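Local coordinates for uncharacterized protein (Leishmania major, PDB 2B4W) that is of unknown function but belongs to the DUF1861 family and is probably related in fold to the beta-fructosidase-like proteins, at residues A[26-38]-A[278-290]. Numbering follows the deposited sequence.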
ATOM      1  N   ASP A  26      21.746  -7.981   0.310  1.00 23.55           N
ATOM      2  CA  ASP A  26      22.223  -8.669   1.507  1.00 27.75           C
ATOM      3  C   ASP A  26      22.556  -7.708   2.635  1.00 26.12           C
ATOM      4  O   ASP A  26      23.156  -6.651   2.439  1.00 27.12           O
ATOM      5  CB  ASP A  26      23.444  -9.507   1.108  1.00 36.58           C
ATOM      6  CG  ASP A  26      23.071 -10.665   0.199  1.00 42.84           C
ATOM      7  OD1 ASP A  26      21.874 -11.007   0.077  1.00 38.02           O
ATOM      8  OD2 ASP A  26      24.002 -11.238  -0.404  1.00 42.31           O
ATOM      9  N   GLY A  27      22.165  -7.986   3.876  1.00 23.51           N
ATOM     10  CA  GLY A  27      22.534  -7.063   4.944  1.00 28.34           C
ATOM     11  C   GLY A  27      21.395  -6.142   5.323  1.00 35.67           C
ATOM     12  O   GLY A  27      21.389  -5.602   6.434  1.00 25.68           O
ATOM     13  N   TYR A  28      20.460  -6.000   4.376  1.00 25.53           N
ATOM     14  CA  TYR A  28      19.295  -5.148   4.566  1.00 17.06           C
ATOM     15  C   TYR A  28      17.992  -5.907   4.776  1.00 19.73           C
ATOM     16  O   TYR A  28      17.798  -7.033   4.336  1.00 30.65           O
ATOM     17  CB  TYR A  28      19.098  -4.226   3.368  1.00 24.99           C
ATOM     18  CG  TYR A  28      20.120  -3.139   3.224  1.00 29.16           C
ATOM     19  CD1 TYR A  28      21.331  -3.423   2.592  1.00 31.89           C
ATOM     20  CD2 TYR A  28      19.882  -1.861   3.695  1.00 26.33           C
ATOM     21  CE1 TYR A  28      22.269  -2.418   2.456  1.00 30.39           C
ATOM     22  CE2 TYR A  28      20.830  -0.851   3.556  1.00 22.42           C
ATOM     23  CZ  TYR A  28      22.018  -1.152   2.939  1.00 25.50           C
ATOM     24  OH  TYR A  28      22.973  -0.165   2.782  1.00 37.92           O
ATOM     25  N   ASP A  29      17.075  -5.226   5.460  1.00 30.19           N
ATOM     26  CA  ASP A  29      15.678  -5.627   5.499  1.00 24.04           C
ATOM     27  C   ASP A  29      15.004  -5.001   4.270  1.00 23.10           C
ATOM     28  O   ASP A  29      15.442  -3.954   3.782  1.00 21.61           O
ATOM     29  CB  ASP A  29      14.956  -5.154   6.745  1.00 24.56           C
ATOM     30  CG  ASP A  29      15.205  -5.980   7.982  1.00 30.54           C
ATOM     31  OD1 ASP A  29      15.671  -7.123   7.835  1.00 28.32           O
ATOM     32  OD2 ASP A  29      14.941  -5.482   9.095  1.00 32.47           O
ATOM     33  N   VAL A  30      13.961  -5.644   3.804  1.00 25.42           N
ATOM     34  CA  VAL A  30      13.112  -5.155   2.728  1.00 20.58           C
ATOM     35  C   VAL A  30      11.668  -5.316   3.188  1.00 16.36           C
ATOM     36  O   VAL A  30      11.314  -6.430   3.564  1.00 22.70           O
ATOM     37  CB  VAL A  30      13.303  -5.917   1.412  1.00 18.93           C
ATOM     38  CG1 VAL A  30      12.341  -5.322   0.380  1.00 19.34           C
ATOM     39  CG2 VAL A  30      14.741  -5.849   0.935  1.00 32.24           C
ATOM     40  N   TYR A  31      10.888  -4.254   3.192  1.00 17.47           N
ATOM     41  CA  TYR A  31       9.553  -4.318   3.778  1.00 19.67           C
ATOM     42  C   TYR A  31       8.723  -3.170   3.203  1.00 15.81           C
ATOM     43  O   TYR A  31       9.265  -2.501   2.339  1.00 16.56           O
ATOM     44  CB  TYR A  31       9.609  -4.291   5.290  1.00 18.41           C
ATOM     45  CG  TYR A  31      10.166  -3.084   5.978  1.00 19.64           C
ATOM     46  CD1 TYR A  31      11.533  -2.834   6.074  1.00 20.63           C
ATOM     47  CD2 TYR A  31       9.301  -2.179   6.560  1.00 22.45           C
ATOM     48  CE1 TYR A  31      11.967  -1.700   6.731  1.00 30.86           C
ATOM     49  CE2 TYR A  31       9.723  -1.049   7.215  1.00 22.94           C
ATOM     50  CZ  TYR A  31      11.083  -0.816   7.295  1.00 30.73           C
ATOM     51  OH  TYR A  31      11.509   0.319   7.950  1.00 24.23           O
ATOM     52  N   ASN A  32       7.503  -3.058   3.677  1.00 19.99           N
ATOM     53  CA  ASN A  32       6.479  -2.141   3.221  1.00 27.73           C
ATOM     54  C   ASN A  32       6.627  -1.834   1.729  1.00 30.32           C
ATOM     55  O   ASN A  32       6.857  -0.713   1.287  1.00 24.42           O
ATOM     56  CB  ASN A  32       6.528  -0.869   4.057  1.00 19.94           C
ATOM     57  CG  ASN A  32       6.186  -1.137   5.511  1.00 24.60           C
ATOM     58  OD1 ASN A  32       5.805  -2.237   5.908  1.00 20.16           O
ATOM     59  ND2 ASN A  32       6.318  -0.094   6.320  1.00 23.84           N
ATOM     60  N   CYS A  33       6.486  -2.892   0.944  1.00 13.39           N
ATOM     61  CA  CYS A  33       6.667  -2.797  -0.508  1.00 10.49           C
ATOM     62  C   CYS A  33       5.488  -2.094  -1.152  1.00 15.82           C
ATOM     63  O   CYS A  33       4.438  -1.906  -0.528  1.00 17.71           O
ATOM     64  CB  CYS A  33       6.820  -4.207  -1.057  1.00 20.68           C
ATOM     65  SG  CYS A  33       8.382  -5.007  -0.563  1.00 23.31           S
ATOM     66  N   SER A  34       5.649  -1.733  -2.427  1.00 14.48           N
ATOM     67  CA  SER A  34       4.475  -1.378  -3.212  1.00  9.37           C
ATOM     68  C   SER A  34       3.653  -2.631  -3.495  1.00 12.47           C
ATOM     69  O   SER A  34       4.097  -3.761  -3.241  1.00 17.76           O
ATOM     70  CB  SER A  34       4.829  -0.747  -4.551  1.00 13.11           C
ATOM     71  OG  SER A  34       5.608  -1.601  -5.336  1.00 13.83           O
ATOM     72  N   VAL A  35       2.469  -2.460  -4.077  1.00 20.01           N
ATOM     73  CA  VAL A  35       1.831  -3.694  -4.591  1.00 14.31           C
ATOM     74  C   VAL A  35       2.663  -4.208  -5.732  1.00 16.27           C
ATOM     75  O   VAL A  35       3.305  -3.422  -6.455  1.00 19.88           O
ATOM     76  CB  VAL A  35       0.390  -3.409  -5.041  1.00 18.60           C
ATOM     77  CG1 VAL A  35       0.414  -2.441  -6.203  1.00 23.30           C
ATOM     78  CG2 VAL A  35      -0.291  -4.696  -5.437  1.00 24.87           C
ATOM     79  N   PRO A  36       2.782  -5.497  -6.009  1.00 17.55           N
ATOM     80  CA  PRO A  36       3.466  -5.857  -7.256  1.00 15.98           C
ATOM     81  C   PRO A  36       2.794  -5.291  -8.498  1.00 18.23           C
ATOM     82  O   PRO A  36       1.629  -4.902  -8.485  1.00 22.47           O
ATOM     83  CB  PRO A  36       3.358  -7.396  -7.260  1.00 18.87           C
ATOM     84  CG  PRO A  36       3.353  -7.698  -5.786  1.00 15.67           C
ATOM     85  CD  PRO A  36       2.373  -6.681  -5.244  1.00 20.71           C
ATOM     86  N   PHE A  37       3.534  -5.267  -9.613  1.00 17.20           N
ATOM     87  CA  PHE A  37       3.003  -4.721 -10.866  1.00 14.01           C
ATOM     88  C   PHE A  37       3.720  -5.465 -11.986  1.00 24.90           C
ATOM     89  O   PHE A  37       4.601  -6.261 -11.649  1.00 20.18           O
ATOM     90  CB  PHE A  37       3.209  -3.218 -11.031  1.00 16.85           C
ATOM     91  CG  PHE A  37       4.666  -2.766 -11.021  1.00 18.79           C
ATOM     92  CD1 PHE A  37       5.373  -2.594  -9.838  1.00 16.19           C
ATOM     93  CD2 PHE A  37       5.324  -2.512 -12.204  1.00 20.76           C
ATOM     94  CE1 PHE A  37       6.697  -2.176  -9.861  1.00 13.68           C
ATOM     95  CE2 PHE A  37       6.633  -2.088 -12.252  1.00 21.87           C
ATOM     96  CZ  PHE A  37       7.329  -1.912 -11.064  1.00 19.23           C
ATOM     97  N   SER A  38       3.379  -5.224 -13.240  1.00 22.21           N
ATOM     98  CA  SER A  38       4.130  -5.873 -14.325  1.00 23.29           C
ATOM     99  C   SER A  38       4.650  -4.846 -15.315  1.00 22.25           C
ATOM    100  O   SER A  38       4.016  -3.816 -15.555  1.00 22.50           O
ATOM    101  CB  SER A  38       3.234  -6.909 -15.026  1.00 29.08           C
ATOM    102  OG  SER A  38       3.066  -6.556 -16.383  1.00 45.20           O
ATOM    103  N   ASP A 278      -3.966 -12.569  -3.878  1.00 22.58           N
ATOM    104  CA  ASP A 278      -2.752 -12.542  -3.075  1.00 17.38           C
ATOM    105  C   ASP A 278      -2.619 -11.148  -2.447  1.00 18.58           C
ATOM    106  O   ASP A 278      -2.546 -10.133  -3.137  1.00 19.59           O
ATOM    107  CB  ASP A 278      -1.487 -12.848  -3.861  1.00 12.21           C
ATOM    108  CG  ASP A 278      -1.363 -14.265  -4.357  1.00 18.93           C
ATOM    109  OD1 ASP A 278      -1.675 -15.192  -3.575  1.00 20.98           O
ATOM    110  OD2 ASP A 278      -0.918 -14.436  -5.517  1.00 21.15           O
ATOM    111  N   LEU A 279      -2.588 -11.141  -1.131  1.00 21.28           N
ATOM    112  CA  LEU A 279      -2.261 -10.008  -0.305  1.00 19.30           C
ATOM    113  C   LEU A 279      -0.769  -9.972   0.033  1.00 19.00           C
ATOM    114  O   LEU A 279      -0.238 -10.895   0.650  1.00 24.11           O
ATOM    115  CB  LEU A 279      -3.080 -10.101   0.980  1.00 19.32           C
ATOM    116  CG  LEU A 279      -2.900  -8.978   1.994  1.00 18.28           C
ATOM    117  CD1 LEU A 279      -3.240  -7.633   1.361  1.00 18.49           C
ATOM    118  CD2 LEU A 279      -3.784  -9.244   3.202  1.00 20.33           C
ATOM    119  N   TYR A 280      -0.132  -8.894  -0.369  1.00 16.33           N
ATOM    120  CA  TYR A 280       1.238  -8.512  -0.068  1.00 14.37           C
ATOM    121  C   TYR A 280       1.236  -7.483   1.049  1.00 18.90           C
ATOM    122  O   TYR A 280       0.445  -6.529   1.073  1.00 17.75           O
ATOM    123  CB  TYR A 280       1.913  -7.969  -1.324  1.00 15.88           C
ATOM    124  CG  TYR A 280       2.101  -9.014  -2.403  1.00 22.90           C
ATOM    125  CD1 TYR A 280       1.087  -9.420  -3.255  1.00 15.62           C
ATOM    126  CD2 TYR A 280       3.349  -9.604  -2.548  1.00 18.83           C
ATOM    127  CE1 TYR A 280       1.307 -10.386  -4.231  1.00 16.56           C
ATOM    128  CE2 TYR A 280       3.571 -10.556  -3.509  1.00 26.52           C
ATOM    129  CZ  TYR A 280       2.553 -10.948  -4.354  1.00 21.53           C
ATOM    130  OH  TYR A 280       2.846 -11.911  -5.289  1.00 20.35           O
ATOM    131  N   SER A 281       2.139  -7.715   2.009  1.00 16.63           N
ATOM    132  CA  SER A 281       2.192  -6.848   3.167  1.00 19.51           C
ATOM    133  C   SER A 281       3.602  -6.729   3.732  1.00 25.92           C
ATOM    134  O   SER A 281       4.362  -7.690   3.658  1.00 23.91           O
ATOM    135  CB  SER A 281       1.310  -7.399   4.288  1.00 18.05           C
ATOM    136  OG  SER A 281       1.055  -6.422   5.291  1.00 25.33           O
ATOM    137  N   GLY A 282       3.868  -5.544   4.287  1.00 24.28           N
ATOM    138  CA  GLY A 282       5.046  -5.423   5.145  1.00 25.79           C
ATOM    139  C   GLY A 282       4.720  -6.197   6.425  1.00 19.91           C
ATOM    140  O   GLY A 282       3.572  -6.184   6.862  1.00 30.31           O
ATOM    141  N   VAL A 283       5.723  -6.854   6.976  1.00 24.77           N
ATOM    142  CA  VAL A 283       5.600  -7.687   8.161  1.00 25.22           C
ATOM    143  C   VAL A 283       6.589  -7.254   9.244  1.00 23.42           C
ATOM    144  O   VAL A 283       7.799  -7.272   9.003  1.00 22.55           O
ATOM    145  CB  VAL A 283       5.832  -9.156   7.762  1.00 24.72           C
ATOM    146  CG1 VAL A 283       5.833 -10.033   9.001  1.00 45.73           C
ATOM    147  CG2 VAL A 283       4.782  -9.619   6.754  1.00 21.06           C
ATOM    148  N   GLY A 284       6.120  -6.854  10.422  1.00 24.80           N
ATOM    149  CA  GLY A 284       7.008  -6.477  11.522  1.00 21.59           C
ATOM    150  C   GLY A 284       7.993  -5.374  11.241  1.00 33.06           C
ATOM    151  O   GLY A 284       8.964  -5.224  11.999  1.00 26.46           O
ATOM    152  N   ASP A 285       7.802  -4.585  10.192  1.00 27.70           N
ATOM    153  CA  ASP A 285       8.702  -3.559   9.701  1.00 24.95           C
ATOM    154  C   ASP A 285      10.076  -4.151   9.386  1.00 21.14           C
ATOM    155  O   ASP A 285      11.092  -3.452   9.424  1.00 23.80           O
ATOM    156  CB  ASP A 285       8.868  -2.365  10.646  1.00 34.67           C
ATOM    157  CG  ASP A 285       7.837  -1.279  10.399  1.00 33.84           C
ATOM    158  OD1 ASP A 285       6.790  -1.534   9.761  1.00 24.66           O
ATOM    159  OD2 ASP A 285       8.040  -0.133  10.846  1.00 23.63           O
ATOM    160  N   SER A 286      10.098  -5.438   9.061  1.00 16.35           N
ATOM    161  CA  SER A 286      11.344  -6.104   8.690  1.00 16.72           C
ATOM    162  C   SER A 286      11.307  -7.028   7.487  1.00 28.75           C
ATOM    163  O   SER A 286      12.367  -7.292   6.881  1.00 18.34           O
ATOM    164  CB  SER A 286      11.787  -6.954   9.903  1.00 22.37           C
ATOM    165  OG  SER A 286      10.878  -8.006  10.171  1.00 24.18           O
ATOM    166  N   HIS A 287      10.135  -7.559   7.133  1.00 27.37           N
ATOM    167  CA  HIS A 287       9.989  -8.496   6.024  1.00 21.85           C
ATOM    168  C   HIS A 287       8.787  -8.100   5.156  1.00 16.76           C
ATOM    169  O   HIS A 287       8.017  -7.216   5.523  1.00 18.12           O
ATOM    170  CB  HIS A 287       9.794  -9.938   6.498  1.00 24.05           C
ATOM    171  CG  HIS A 287      10.922 -10.587   7.243  1.00 28.93           C
ATOM    172  ND1 HIS A 287      11.318 -10.148   8.495  1.00 32.36           N
ATOM    173  CD2 HIS A 287      11.735 -11.632   6.978  1.00 33.18           C
ATOM    174  CE1 HIS A 287      12.322 -10.886   8.955  1.00 29.94           C
ATOM    175  NE2 HIS A 287      12.602 -11.804   8.051  1.00 20.93           N
ATOM    176  N   GLU A 288       8.642  -8.763   4.020  1.00 21.13           N
ATOM    177  CA  GLU A 288       7.479  -8.629   3.142  1.00 20.74           C
ATOM    178  C   GLU A 288       6.804  -9.993   3.046  1.00 17.23           C
ATOM    179  O   GLU A 288       7.478 -10.974   2.757  1.00 18.85           O
ATOM    180  CB  GLU A 288       7.885  -8.077   1.777  1.00 19.95           C
ATOM    181  CG  GLU A 288       6.797  -7.640   0.826  1.00 21.37           C
ATOM    182  CD  GLU A 288       5.908  -6.494   1.229  1.00 27.24           C
ATOM    183  OE1 GLU A 288       6.311  -5.659   2.076  1.00 21.49           O
ATOM    184  OE2 GLU A 288       4.768  -6.384   0.682  1.00 17.51           O
ATOM    185  N   GLY A 289       5.495 -10.026   3.300  1.00 19.83           N
ATOM    186  CA  GLY A 289       4.799 -11.289   3.219  1.00 23.97           C
ATOM    187  C   GLY A 289       3.729 -11.293   2.139  1.00 29.92           C
ATOM    188  O   GLY A 289       3.277 -10.260   1.634  1.00 20.91           O
ATOM    189  N   ARG A 290       3.314 -12.504   1.780  1.00 22.23           N
ATOM    190  CA  ARG A 290       2.175 -12.760   0.921  1.00 20.24           C
ATOM    191  C   ARG A 290       1.314 -13.882   1.520  1.00 27.86           C
ATOM    192  O   ARG A 290       1.838 -14.959   1.823  1.00 21.27           O
ATOM    193  CB  ARG A 290       2.629 -13.145  -0.488  1.00 16.47           C
ATOM    194  CG  ARG A 290       1.504 -13.662  -1.372  1.00 20.83           C
ATOM    195  CD  ARG A 290       1.974 -14.176  -2.696  1.00 14.31           C
ATOM    196  NE  ARG A 290       2.623 -15.472  -2.703  1.00 21.64           N
ATOM    197  CZ  ARG A 290       2.025 -16.651  -2.550  1.00 21.30           C
ATOM    198  NH1 ARG A 290       0.727 -16.788  -2.357  1.00 22.34           N
ATOM    199  NH2 ARG A 290       2.733 -17.780  -2.577  1.00 24.83           N
TER
HETATM  200  O   HOH W   1      14.011  -2.975   9.345  1.00 26.79           O
HETATM  201  O   HOH W   2      14.298  -8.975   6.138  1.00 34.21           O
HETATM  202  O   HOH W   3      10.651   1.213  10.023  1.00 35.83           O
HETATM  203  O   HOH W   4       5.542  -3.816   8.306  1.00 25.71           O
HETATM  204  O   HOH W   5       4.734   0.525   9.200  1.00 29.29           O
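Asp-285 O sits over the centre of the Tyr-31 ring, 3.2 Å above its plane. Ser-286 N lies over the same face, and Asn-32 OD1 lies in plane at the ring edge. The Tyr-280 ring has a partner on each face. Pro-36 CG forms a CH-pi contact 3.5 Å from the ring centroid, almost on the normal. Arg-290 CG lies on the opposite face, offset toward the rim.

Between the two rings, the carboxylate of Glu-288 makes the direct hydrogen bond. Cys-33 N donates to Glu-288 OE1 at 3.0 Å with a nearly straight N-H...O angle of 164°, but meets it from above the carboxylate plane. CG of Glu-288 is anti to its backbone N (chi1 -169°), and the chain then bends at chi2 (63°), laying the carboxylate against Cys-33 CB and SG. Ser-267 OG on strand 264-271 is hydrogen-bonded to the other oxygen, OE2, and also to Cys-33 O. Both oxygens of the buried acid thus have a hydrogen-bond partner.

Asn-32 OD1 packs 3.4 Å from Gly-282 CA, where there is no side chain to obstruct it. One water joins this oxygen to Asp-285 N and OD1. Two others link the Asp-29 carboxylate to Asp-285 O and Ser-286 O; Arg-52 forms a salt bridge to the same carboxylate. The Tyr-31 hydroxyl is hydrogen-bonded to Glu-50.

Segment 26-38 therefore packs across a beta hairpin. Strands 277-283 and 287-293 pair antiparallel, and Val-283 O accepts from both Ser-286 N and His-287 N, a classic beta bulge beside the hairpin turn.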